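Local coordinates for protein probable manganase-dependent inorganic pyrophosphatase (Clostridium perfringens, PDB 3L2B) that probably hydrolyses inorganic pyrophosphate as a family II enzyme and binds the activator diadenosine tetraphosphate in its CBS and DRTGG regulatory region, the part crystallised, at residues 18-23 with 39-44; 48-53 with 219-224. All coordinates share one frame; numbering follows the deposited sequence.

Contact 1 (18-23 with 39-44). With B4P (bis(adenosine)-5'-tetraphosphate), chain C.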
# COMPACT_ATOMS: atom_id res chain seq x y z
N ALA A 18 14.63 -10.63 -16.82
CA ALA A 18 13.59 -10.39 -17.83
C ALA A 18 12.76 -9.19 -17.37
O ALA A 18 12.21 -9.20 -16.29
CB ALA A 18 12.69 -11.63 -18.01
N PRO A 19 12.72 -8.12 -18.18
CA PRO A 19 12.00 -6.90 -17.78
C PRO A 19 10.50 -7.02 -17.85
O PRO A 19 9.97 -7.84 -18.57
CB PRO A 19 12.47 -5.85 -18.78
CG PRO A 19 13.06 -6.61 -19.93
CD PRO A 19 13.45 -7.96 -19.45
N LEU A 20 9.83 -6.19 -17.06
CA LEU A 20 8.38 -6.09 -17.09
C LEU A 20 7.88 -5.27 -18.27
O LEU A 20 8.47 -4.24 -18.64
CB LEU A 20 7.88 -5.42 -15.80
CG LEU A 20 8.17 -6.19 -14.52
CD1 LEU A 20 7.66 -5.43 -13.34
CD2 LEU A 20 7.54 -7.60 -14.58
N ALA A 21 6.78 -5.72 -18.84
CA ALA A 21 6.00 -4.91 -19.79
C ALA A 21 5.37 -3.78 -19.00
O ALA A 21 5.09 -3.93 -17.83
CB ALA A 21 4.92 -5.76 -20.49
N PRO A 22 5.18 -2.61 -19.63
CA PRO A 22 4.75 -1.43 -18.86
C PRO A 22 3.32 -1.45 -18.31
O PRO A 22 2.97 -0.69 -17.37
CB PRO A 22 4.89 -0.27 -19.86
CG PRO A 22 4.93 -0.90 -21.25
CD PRO A 22 5.37 -2.33 -21.08
N GLU A 23 2.51 -2.31 -18.91
CA GLU A 23 1.07 -2.37 -18.62
C GLU A 23 0.79 -3.37 -17.50
O GLU A 23 -0.33 -3.47 -17.00
CB GLU A 23 0.26 -2.73 -19.87
CG GLU A 23 0.38 -4.19 -20.34
CD GLU A 23 1.52 -4.44 -21.36
OE1 GLU A 23 2.22 -3.48 -21.78
OE2 GLU A 23 1.68 -5.62 -21.74
N LYS A 39 14.81 -6.41 -5.54
CA LYS A 39 14.40 -5.18 -4.84
C LYS A 39 13.95 -4.16 -5.88
O LYS A 39 13.23 -3.21 -5.59
CB LYS A 39 15.56 -4.60 -4.01
CG LYS A 39 16.27 -5.66 -3.14
CD LYS A 39 17.40 -5.09 -2.25
CE LYS A 39 18.61 -4.64 -3.06
NZ LYS A 39 19.62 -3.96 -2.22
N SER A 40 14.41 -4.38 -7.10
CA SER A 40 13.92 -3.61 -8.24
C SER A 40 13.94 -4.45 -9.50
O SER A 40 14.52 -5.54 -9.54
CB SER A 40 14.74 -2.36 -8.45
OG SER A 40 16.02 -2.74 -8.88
N ILE A 41 13.27 -3.93 -10.51
CA ILE A 41 13.09 -4.65 -11.77
C ILE A 41 12.84 -3.68 -12.90
O ILE A 41 12.02 -2.76 -12.79
CB ILE A 41 11.95 -5.69 -11.67
CG1 ILE A 41 11.97 -6.62 -12.89
CG2 ILE A 41 10.62 -5.00 -11.52
CD1 ILE A 41 10.89 -7.70 -12.86
N PRO A 42 13.58 -3.84 -14.00
CA PRO A 42 13.42 -2.92 -15.13
C PRO A 42 12.10 -3.10 -15.90
O PRO A 42 11.52 -4.18 -15.98
CB PRO A 42 14.63 -3.24 -16.01
CG PRO A 42 14.97 -4.67 -15.66
CD PRO A 42 14.62 -4.86 -14.23
N VAL A 43 11.62 -1.99 -16.42
CA VAL A 43 10.43 -1.96 -17.24
C VAL A 43 10.85 -1.58 -18.66
O VAL A 43 11.61 -0.63 -18.86
CB VAL A 43 9.42 -0.94 -16.72
CG1 VAL A 43 8.13 -1.01 -17.53
CG2 VAL A 43 9.16 -1.14 -15.20
N ALA A 44 10.38 -2.36 -19.63
CA ALA A 44 10.78 -2.19 -21.05
C ALA A 44 9.62 -2.32 -22.01
O ALA A 44 8.68 -3.07 -21.76
CB ALA A 44 11.85 -3.21 -21.43
PA B4P C . 18.84 2.03 -3.61
O1A B4P C . 19.60 3.10 -2.97
O2A B4P C . 19.62 1.28 -4.78
O3A B4P C . 18.34 1.10 -2.43
PB B4P C . 17.85 -0.42 -2.49
O1B B4P C . 18.98 -1.33 -2.75
O2B B4P C . 16.63 -0.58 -3.50
O3B B4P C . 17.31 -0.55 -0.98
PG B4P C . 18.25 -0.99 0.24
O1G B4P C . 19.55 -0.28 0.11
O2G B4P C . 17.53 -0.84 1.64
O3G B4P C . 18.40 -2.57 0.04
PD B4P C . 19.14 -3.45 1.17
O1D B4P C . 19.76 -4.63 0.55
O2D B4P C . 20.18 -2.54 1.99
O5E B4P C . 17.57 2.70 -4.29
C5E B4P C . 16.50 3.19 -3.47
C4E B4P C . 15.34 3.53 -4.40
O4E B4P C . 15.80 4.40 -5.43
C3E B4P C . 14.83 2.30 -5.11
O3E B4P C . 13.68 1.83 -4.45
C2E B4P C . 14.54 2.73 -6.52
O2E B4P C . 13.20 3.16 -6.65
C1E B4P C . 15.44 3.92 -6.76
N9A B4P C . 16.57 3.46 -7.61
C8A B4P C . 17.30 2.33 -7.43
N7A B4P C . 18.24 2.20 -8.42
C5A B4P C . 18.12 3.25 -9.24
C6A B4P C . 18.79 3.72 -10.45
N6A B4P C . 19.80 3.05 -10.99
N1A B4P C . 18.34 4.86 -11.03
C2A B4P C . 17.33 5.57 -10.49
N3A B4P C . 16.68 5.18 -9.39
C4A B4P C . 17.00 4.06 -8.72
O5F B4P C . 17.91 -3.86 2.08
C5F B4P C . 16.84 -4.59 1.50
C4F B4P C . 15.80 -4.81 2.57
O4F B4P C . 16.35 -5.66 3.58
C3F B4P C . 15.41 -3.50 3.22
O3F B4P C . 14.18 -3.02 2.67
C2F B4P C . 15.26 -3.87 4.69
O2F B4P C . 13.91 -4.22 4.88
C1F B4P C . 16.18 -5.08 4.88
N9B B4P C . 17.43 -4.59 5.50
C8B B4P C . 18.11 -3.47 5.20
N7B B4P C . 19.18 -3.34 6.01
C5B B4P C . 19.20 -4.38 6.85
C6B B4P C . 20.06 -4.84 7.96
N6B B4P C . 21.15 -4.14 8.33
N1B B4P C . 19.73 -5.98 8.58
C2B B4P C . 18.65 -6.69 8.22
N3B B4P C . 17.82 -6.33 7.23
C4B B4P C . 18.04 -5.20 6.52

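Contact 2 (48-53 with 219-224). With B4P (bis(adenosine)-5'-tetraphosphate), chain C.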
# COMPACT_ATOMS: atom_id res chain seq x y z
N ASN A 48 11.88 -4.07 -26.31
CA ASN A 48 12.75 -4.36 -25.19
C ASN A 48 13.70 -3.19 -24.98
O ASN A 48 14.83 -3.37 -24.59
CB ASN A 48 13.50 -5.67 -25.43
CG ASN A 48 13.96 -6.31 -24.16
OD1 ASN A 48 13.17 -6.52 -23.23
ND2 ASN A 48 15.25 -6.65 -24.10
N HIS A 49 13.23 -1.99 -25.31
CA HIS A 49 13.91 -0.76 -24.92
C HIS A 49 13.48 -0.40 -23.48
O HIS A 49 12.37 -0.72 -23.05
CB HIS A 49 13.60 0.38 -25.91
CG HIS A 49 14.25 0.21 -27.26
ND1 HIS A 49 14.44 1.25 -28.14
CD2 HIS A 49 14.77 -0.89 -27.87
CE1 HIS A 49 15.06 0.81 -29.22
NE2 HIS A 49 15.27 -0.49 -29.08
N LEU A 50 14.37 0.26 -22.73
CA LEU A 50 14.14 0.61 -21.32
C LEU A 50 13.16 1.77 -21.19
O LEU A 50 13.33 2.83 -21.76
CB LEU A 50 15.47 0.92 -20.59
CG LEU A 50 15.43 1.06 -19.04
CD1 LEU A 50 14.97 -0.22 -18.32
CD2 LEU A 50 16.80 1.49 -18.53
N LEU A 51 12.11 1.56 -20.43
CA LEU A 51 11.18 2.67 -20.15
C LEU A 51 11.38 3.23 -18.73
O LEU A 51 11.17 4.41 -18.48
CB LEU A 51 9.75 2.22 -20.31
CG LEU A 51 9.25 1.93 -21.72
CD1 LEU A 51 7.81 1.41 -21.60
CD2 LEU A 51 9.34 3.16 -22.68
N GLY A 52 11.79 2.36 -17.82
CA GLY A 52 12.01 2.74 -16.42
C GLY A 52 12.32 1.58 -15.50
O GLY A 52 12.74 0.49 -15.93
N MET A 53 12.10 1.82 -14.21
CA MET A 53 12.40 0.86 -13.16
C MET A 53 11.38 0.89 -12.00
O MET A 53 10.94 1.96 -11.57
CB MET A 53 13.80 1.11 -12.62
CG MET A 53 14.23 0.11 -11.56
SD MET A 53 15.62 0.74 -10.56
CE MET A 53 17.00 -0.20 -11.23
N ASN A 219 21.95 -1.08 -7.51
CA ASN A 219 21.89 -1.80 -8.81
C ASN A 219 21.52 -0.87 -9.97
O ASN A 219 20.75 0.08 -9.82
CB ASN A 219 20.88 -2.95 -8.76
CG ASN A 219 21.28 -4.04 -7.80
OD1 ASN A 219 22.28 -4.76 -8.01
ND2 ASN A 219 20.51 -4.18 -6.71
N TYR A 220 22.09 -1.17 -11.13
CA TYR A 220 21.92 -0.35 -12.34
C TYR A 220 21.50 -1.17 -13.58
O TYR A 220 22.12 -2.17 -13.92
CB TYR A 220 23.21 0.42 -12.63
CG TYR A 220 23.62 1.38 -11.52
CD1 TYR A 220 23.37 2.74 -11.63
CD2 TYR A 220 24.26 0.92 -10.38
CE1 TYR A 220 23.76 3.61 -10.63
CE2 TYR A 220 24.64 1.78 -9.37
CZ TYR A 220 24.39 3.13 -9.49
OH TYR A 220 24.75 3.97 -8.47
N PRO A 221 20.43 -0.75 -14.25
CA PRO A 221 20.10 -1.54 -15.43
C PRO A 221 21.13 -1.36 -16.54
O PRO A 221 21.71 -0.30 -16.70
CB PRO A 221 18.72 -1.01 -15.84
CG PRO A 221 18.52 0.28 -15.03
CD PRO A 221 19.34 0.13 -13.82
N VAL A 222 21.38 -2.45 -17.23
CA VAL A 222 22.36 -2.48 -18.31
C VAL A 222 21.62 -2.59 -19.62
O VAL A 222 20.79 -3.49 -19.81
CB VAL A 222 23.29 -3.69 -18.17
CG1 VAL A 222 24.19 -3.80 -19.39
CG2 VAL A 222 24.09 -3.59 -16.84
N ILE A 223 21.93 -1.66 -20.51
CA ILE A 223 21.37 -1.64 -21.86
C ILE A 223 22.51 -1.89 -22.86
O ILE A 223 23.66 -1.54 -22.62
CB ILE A 223 20.61 -0.31 -22.19
CG1 ILE A 223 21.56 0.90 -22.19
CG2 ILE A 223 19.45 -0.05 -21.21
CD1 ILE A 223 20.84 2.25 -22.48
N ASP A 224 22.20 -2.53 -23.99
CA ASP A 224 23.24 -2.79 -24.98
C ASP A 224 23.45 -1.62 -25.93
O ASP A 224 22.89 -0.52 -25.74
CB ASP A 224 23.00 -4.12 -25.73
CG ASP A 224 21.83 -4.06 -26.69
OD1 ASP A 224 21.39 -2.95 -27.06
OD2 ASP A 224 21.31 -5.14 -27.04
PA B4P C . 18.84 2.03 -3.61
O1A B4P C . 19.60 3.10 -2.97
O2A B4P C . 19.62 1.28 -4.78
O3A B4P C . 18.34 1.10 -2.43
PB B4P C . 17.85 -0.42 -2.49
O1B B4P C . 18.98 -1.33 -2.75
O2B B4P C . 16.63 -0.58 -3.50
O3B B4P C . 17.31 -0.55 -0.98
PG B4P C . 18.25 -0.99 0.24
O1G B4P C . 19.55 -0.28 0.11
O2G B4P C . 17.53 -0.84 1.64
O3G B4P C . 18.40 -2.57 0.04
PD B4P C . 19.14 -3.45 1.17
O1D B4P C . 19.76 -4.63 0.55
O2D B4P C . 20.18 -2.54 1.99
O5E B4P C . 17.57 2.70 -4.29
C5E B4P C . 16.50 3.19 -3.47
C4E B4P C . 15.34 3.53 -4.40
O4E B4P C . 15.80 4.40 -5.43
C3E B4P C . 14.83 2.30 -5.11
O3E B4P C . 13.68 1.83 -4.45
C2E B4P C . 14.54 2.73 -6.52
O2E B4P C . 13.20 3.16 -6.65
C1E B4P C . 15.44 3.92 -6.76
N9A B4P C . 16.57 3.46 -7.61
C8A B4P C . 17.30 2.33 -7.43
N7A B4P C . 18.24 2.20 -8.42
C5A B4P C . 18.12 3.25 -9.24
C6A B4P C . 18.79 3.72 -10.45
N6A B4P C . 19.80 3.05 -10.99
N1A B4P C . 18.34 4.86 -11.03
C2A B4P C . 17.33 5.57 -10.49
N3A B4P C . 16.68 5.18 -9.39
C4A B4P C . 17.00 4.06 -8.72
O5F B4P C . 17.91 -3.86 2.08
C5F B4P C . 16.84 -4.59 1.50
C4F B4P C . 15.80 -4.81 2.57
O4F B4P C . 16.35 -5.66 3.58
C3F B4P C . 15.41 -3.50 3.22
O3F B4P C . 14.18 -3.02 2.67
C2F B4P C . 15.26 -3.87 4.69
O2F B4P C . 13.91 -4.22 4.88
C1F B4P C . 16.18 -5.08 4.88
N9B B4P C . 17.43 -4.59 5.50
C8B B4P C . 18.11 -3.47 5.20
N7B B4P C . 19.18 -3.34 6.01
C5B B4P C . 19.20 -4.38 6.85
C6B B4P C . 20.06 -4.84 7.96
N6B B4P C . 21.15 -4.14 8.33
N1B B4P C . 19.73 -5.98 8.58
C2B B4P C . 18.65 -6.69 8.22
N3B B4P C . 17.82 -6.33 7.23
C4B B4P C . 18.04 -5.20 6.52

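Contact 1 (18-23 with 39-44)
Leu-20 pairs with Val-43 in a single backbone bridge, their CA atoms 4.6 Å apart, and two hydrogen bonds flank it. Leu-20 N donates to Pro-42 O over 2.8 Å. The return bond runs from Ala-44 N to Leu-20 O, with 169° at the hydrogen. Leu-20 thus uses both its N-H and its C=O, on the residues either side of Val-43, as in a parallel bridge. Val-43 CA adds a CH...O contact to Leu-20 O. The Leu-20 side chain meets Ile-41 at about a right angle. Leu-20 CD1 lies 3.5 Å from Ile-41 CG2, and Ile-41 CD1 rests on Leu-20 CG. Ile-41 CG1 is anti to its backbone N (chi1 -169°) and the chain runs on extended, which carries CD1 over the leucine branch. Ile-32 of helix 26-35 touches both residues. The contact thus ties the lead-in to that helix onto strand 40-44, within the first CBS domain of a Bateman-type regulatory region. On the strand 40-44 side, the other neighbour is strand 50-55. On either side of Leu-20 in the chain, prolines pack on the strand. Pro-19 CB sits 3.8 Å from Ala-44 CB and also reaches the Pro-42 ring. Pro-22 CA lies against Val-43 CG1, 3.7 Å away. Just before the strand, Lys-39 turns to the ligand and does not touch 18-23. Its NZ hydrogen-bonds three oxygens of diadenosine tetraphosphate: O1B at 2.8 Å, then O3G and O1D. The bend at chi3 (-69°) brings the ammonium group to the polyphosphate, whose negative charge it would partly offset.

Contact 2 (48-53 with 219-224)
Asn-219 O accepts a weak hydrogen bond from N6A of the bound diadenosine tetraphosphate, 3.3 Å long but nearly straight at 172°. The partner of the adenine amino group here is a backbone carbonyl, at the start of strand 219-223. This strand belongs to the second CBS domain, and residues 50-53 of strand 50-55 belong to the first. The two run almost antiparallel (172°), but their axes stay 9.3 Å apart. They meet through side chains, as facing strands of the paired CBS domains of a Bateman module. Met-53 and Pro-221 cross at about a right angle. Met-53 CG is anti to the backbone N (chi1 -177°), which extends the chain towards strand 219-223. The bend at the sulfur then directs Met-53 CE, which reaches Pro-221 CD at 3.5 Å. The sulfur meets the adenine, Met-53 SD lying 3.7 Å from N7A of the ligand. Further along, Leu-50 CD2 touches both Pro-221 CG and Ile-223 CG2, each at 4.1 Å. A classic beta bulge at Leu-51 and Gly-52, both opposite Val-43, separates Leu-50 from Met-53, and both of these still point at strand 219-223. On the adenine side, Tyr-220 CD1 comes within 3.6 Å of N6A of the ligand.

Contacts 1 and 2 are neighbours, their centres about 9 Å apart. They join through the two-stranded antiparallel sheet of strands 40-44 and 50-55. Val-43 O probably accepts a hydrogen bond from Leu-51 N at 2.7 Å, and Val-43 N probably donates to Gly-52 O at 2.8 Å. Contact 1 adds the loop 18-23 to strand 40-44. Contact 2 packs side chains of strand 50-55 on the second CBS domain. Both reach the same diadenosine tetraphosphate, at different parts of it. Lys-39 NZ bonds the phosphate oxygens. Met-53 SD and Tyr-220 lie near one adenine, and Asn-219 O takes a weak bond from its amino group. Ser-55 and Ser-57 of both subunits also bind the ligand, so the pocket spans the dimer.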